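Local coordinates for hypothetical protein (Staphylococcus aureus subsp. aureus Mu50, PDB 4PEO), which is probably an essential cysteine protease that removes the N-terminal nine residues of ribosomal protein bL27 and also trims capsid and scaffold proteins of bacteriophage 80alpha, at residues M1-E11 and T15-H22. Sequence-based numbering, arbitrary orientation.
Sequences MITVDITVNDE and TDVIMDGH
Thr15 and Asp16 both face Thr7, the signature of a classic beta bulge: Thr15 N donates to Thr7 O at 2.8 Å, while Asp16 N reaches the same oxygen only weakly. The Thr15 hydroxyl, held between its backbone N and carbonyl carbon (chi1 65°), touches Thr7 CG2 and donates to Asp16 OD1 at 2.7 Å, on its anti side. Asp16 OD1 also forms a salt bridge with Arg70, and OD2 a hydrogen bond with His68. Thr15 CG2 makes a van der Waals contact with the amide nitrogen Asn9 ND2 (3.5 Å); Asn9 OD1 accepts from Lys13 N.

Val17, on the other face, puts CG1 3.7 Å from Val4 CG1. Ile18 returns to the polar face, exchanging both backbone bonds with Asp5. On the face carrying Thr3 and Asp5, a water donates to Ile18 O and to Asp5 OD2 and accepts from Thr3 OG1, bridging the strands; Asp5 OD1 accepts from Asn104 ND2. Met19 runs extended to its sulfur, with CG 3.6 Å from Ile2 CG2; the bend at chi3 (-74°) then brings CE to 3.8 Å from Val4 CG2, against helix 36-51, where Met19 meets Ala37 and Leu41. Asp20 closes the ladder by exchanging both backbone bonds with Thr3, and its carboxylate OD1 accepts from His66 N. After Gly21, His22 CB lies 4.3 Å from Ile2 CD1.

With segment axes 171° apart, strands 2-8 and 14-20 form the antiparallel hairpin at the centre of the mixed sheet of this Prp-family protease, leading through Gly21 to His22, probably the active-site proton donor.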
# COMPACT_ATOMS: atom_id res chain seq x y z
N MET B 1 -13.26 4.97 -15.86
CA MET B 1 -12.85 3.73 -15.19
C MET B 1 -11.34 3.47 -15.28
O MET B 1 -10.74 3.67 -16.33
CB MET B 1 -13.65 2.52 -15.74
CG MET B 1 -13.44 1.22 -14.95
SD MET B 1 -14.67 -0.07 -15.28
CE MET B 1 -14.18 -0.58 -16.93
N ILE B 2 -10.75 3.03 -14.17
CA ILE B 2 -9.33 2.67 -14.11
C ILE B 2 -9.25 1.16 -14.36
O ILE B 2 -10.04 0.41 -13.80
CB ILE B 2 -8.69 3.06 -12.74
CG1 ILE B 2 -8.64 4.60 -12.56
CG2 ILE B 2 -7.29 2.42 -12.55
CD1 ILE B 2 -8.46 5.08 -11.08
N THR B 3 -8.30 0.73 -15.22
CA THR B 3 -8.08 -0.69 -15.49
C THR B 3 -6.71 -1.06 -14.94
O THR B 3 -5.76 -0.28 -15.08
CB THR B 3 -8.17 -1.01 -16.98
OG1 THR B 3 -7.17 -0.26 -17.68
CG2 THR B 3 -9.56 -0.73 -17.56
N VAL B 4 -6.61 -2.21 -14.28
CA VAL B 4 -5.34 -2.69 -13.74
C VAL B 4 -5.11 -4.11 -14.25
O VAL B 4 -5.87 -5.01 -13.88
CB VAL B 4 -5.27 -2.64 -12.18
CG1 VAL B 4 -3.86 -2.97 -11.70
CG2 VAL B 4 -5.73 -1.28 -11.64
N ASP B 5 -4.11 -4.31 -15.14
CA ASP B 5 -3.79 -5.62 -15.70
C ASP B 5 -2.67 -6.22 -14.89
O ASP B 5 -1.62 -5.60 -14.74
CB ASP B 5 -3.37 -5.50 -17.17
CG ASP B 5 -4.48 -5.07 -18.11
OD1 ASP B 5 -5.62 -5.58 -17.97
OD2 ASP B 5 -4.20 -4.25 -19.00
N ILE B 6 -2.90 -7.42 -14.35
CA ILE B 6 -1.95 -8.07 -13.44
C ILE B 6 -1.44 -9.38 -14.02
O ILE B 6 -2.25 -10.24 -14.37
CB ILE B 6 -2.63 -8.25 -12.05
CG1 ILE B 6 -3.18 -6.90 -11.51
CG2 ILE B 6 -1.68 -8.91 -11.06
CD1 ILE B 6 -4.50 -6.96 -10.80
N THR B 7 -0.11 -9.54 -14.12
CA THR B 7 0.49 -10.74 -14.69
C THR B 7 1.27 -11.44 -13.61
O THR B 7 2.20 -10.87 -13.04
CB THR B 7 1.35 -10.41 -15.91
OG1 THR B 7 0.57 -9.63 -16.85
CG2 THR B 7 1.93 -11.66 -16.57
N VAL B 8 0.87 -12.68 -13.35
CA VAL B 8 1.47 -13.57 -12.36
C VAL B 8 2.05 -14.74 -13.15
O VAL B 8 1.33 -15.34 -13.96
CB VAL B 8 0.45 -14.02 -11.28
CG1 VAL B 8 1.08 -14.99 -10.28
CG2 VAL B 8 -0.13 -12.81 -10.55
N ASN B 9 3.35 -15.01 -12.99
CA ASN B 9 3.97 -16.08 -13.77
C ASN B 9 3.66 -17.46 -13.19
O ASN B 9 2.97 -17.57 -12.16
CB ASN B 9 5.49 -15.85 -13.95
CG ASN B 9 6.34 -15.93 -12.70
OD1 ASN B 9 5.91 -16.42 -11.66
ND2 ASN B 9 7.58 -15.49 -12.79
N ASP B 10 4.17 -18.52 -13.84
CA ASP B 10 3.96 -19.91 -13.43
C ASP B 10 4.52 -20.22 -12.06
O ASP B 10 4.07 -21.18 -11.41
CB ASP B 10 4.55 -20.87 -14.48
CG ASP B 10 3.80 -20.92 -15.81
OD1 ASP B 10 2.72 -20.29 -15.91
OD2 ASP B 10 4.29 -21.59 -16.74
N GLU B 11 5.50 -19.42 -11.59
CA GLU B 11 6.11 -19.58 -10.26
C GLU B 11 5.37 -18.78 -9.17
O GLU B 11 5.80 -18.75 -8.02
CB GLU B 11 7.61 -19.25 -10.28
CG GLU B 11 8.44 -20.24 -11.10
N THR B 15 4.84 -10.34 -12.13
CA THR B 15 5.85 -9.85 -13.08
C THR B 15 5.50 -8.50 -13.65
O THR B 15 6.40 -7.75 -14.03
CB THR B 15 6.11 -10.87 -14.20
OG1 THR B 15 4.92 -11.02 -14.99
CG2 THR B 15 6.56 -12.25 -13.65
N ASP B 16 4.20 -8.22 -13.81
CA ASP B 16 3.78 -6.97 -14.42
C ASP B 16 2.49 -6.48 -13.82
O ASP B 16 1.59 -7.28 -13.54
CB ASP B 16 3.52 -7.19 -15.93
CG ASP B 16 4.73 -7.65 -16.72
OD1 ASP B 16 5.03 -8.86 -16.68
OD2 ASP B 16 5.34 -6.81 -17.41
N VAL B 17 2.36 -5.17 -13.71
CA VAL B 17 1.11 -4.54 -13.31
C VAL B 17 1.02 -3.33 -14.22
O VAL B 17 1.99 -2.56 -14.29
CB VAL B 17 1.09 -4.13 -11.81
CG1 VAL B 17 -0.16 -3.32 -11.48
CG2 VAL B 17 1.17 -5.35 -10.90
N ILE B 18 -0.10 -3.15 -14.93
CA ILE B 18 -0.27 -1.97 -15.78
C ILE B 18 -1.55 -1.27 -15.38
O ILE B 18 -2.62 -1.88 -15.47
CB ILE B 18 -0.28 -2.29 -17.30
CG1 ILE B 18 0.95 -3.16 -17.67
CG2 ILE B 18 -0.36 -0.99 -18.11
CD1 ILE B 18 1.04 -3.60 -19.15
N MET B 19 -1.45 0.01 -14.97
CA MET B 19 -2.64 0.79 -14.62
C MET B 19 -2.88 1.82 -15.71
O MET B 19 -1.95 2.52 -16.14
CB MET B 19 -2.47 1.50 -13.26
CG MET B 19 -3.68 2.37 -12.86
SD MET B 19 -3.60 3.09 -11.15
CE MET B 19 -3.91 1.71 -10.26
N ASP B 20 -4.14 1.95 -16.14
CA ASP B 20 -4.50 2.95 -17.13
C ASP B 20 -5.86 3.55 -16.79
O ASP B 20 -6.69 2.88 -16.17
CB ASP B 20 -4.45 2.39 -18.57
CG ASP B 20 -4.61 3.47 -19.63
OD1 ASP B 20 -3.87 4.49 -19.56
OD2 ASP B 20 -5.49 3.33 -20.49
N GLY B 21 -6.05 4.83 -17.14
CA GLY B 21 -7.28 5.56 -16.86
C GLY B 21 -7.21 6.43 -15.62
O GLY B 21 -8.15 7.19 -15.36
N HIS B 22 -6.12 6.34 -14.85
CA HIS B 22 -5.91 7.12 -13.63
C HIS B 22 -5.62 8.60 -13.91
O HIS B 22 -5.09 8.94 -14.97
CB HIS B 22 -4.78 6.50 -12.77
CG HIS B 22 -3.49 6.36 -13.51
ND1 HIS B 22 -3.31 5.39 -14.48
CD2 HIS B 22 -2.35 7.10 -13.42
CE1 HIS B 22 -2.08 5.56 -14.94
NE2 HIS B 22 -1.46 6.57 -14.33
O HOH W 1 -4.23 -1.45 -18.08
O HOH W 2 0.18 -6.97 -16.53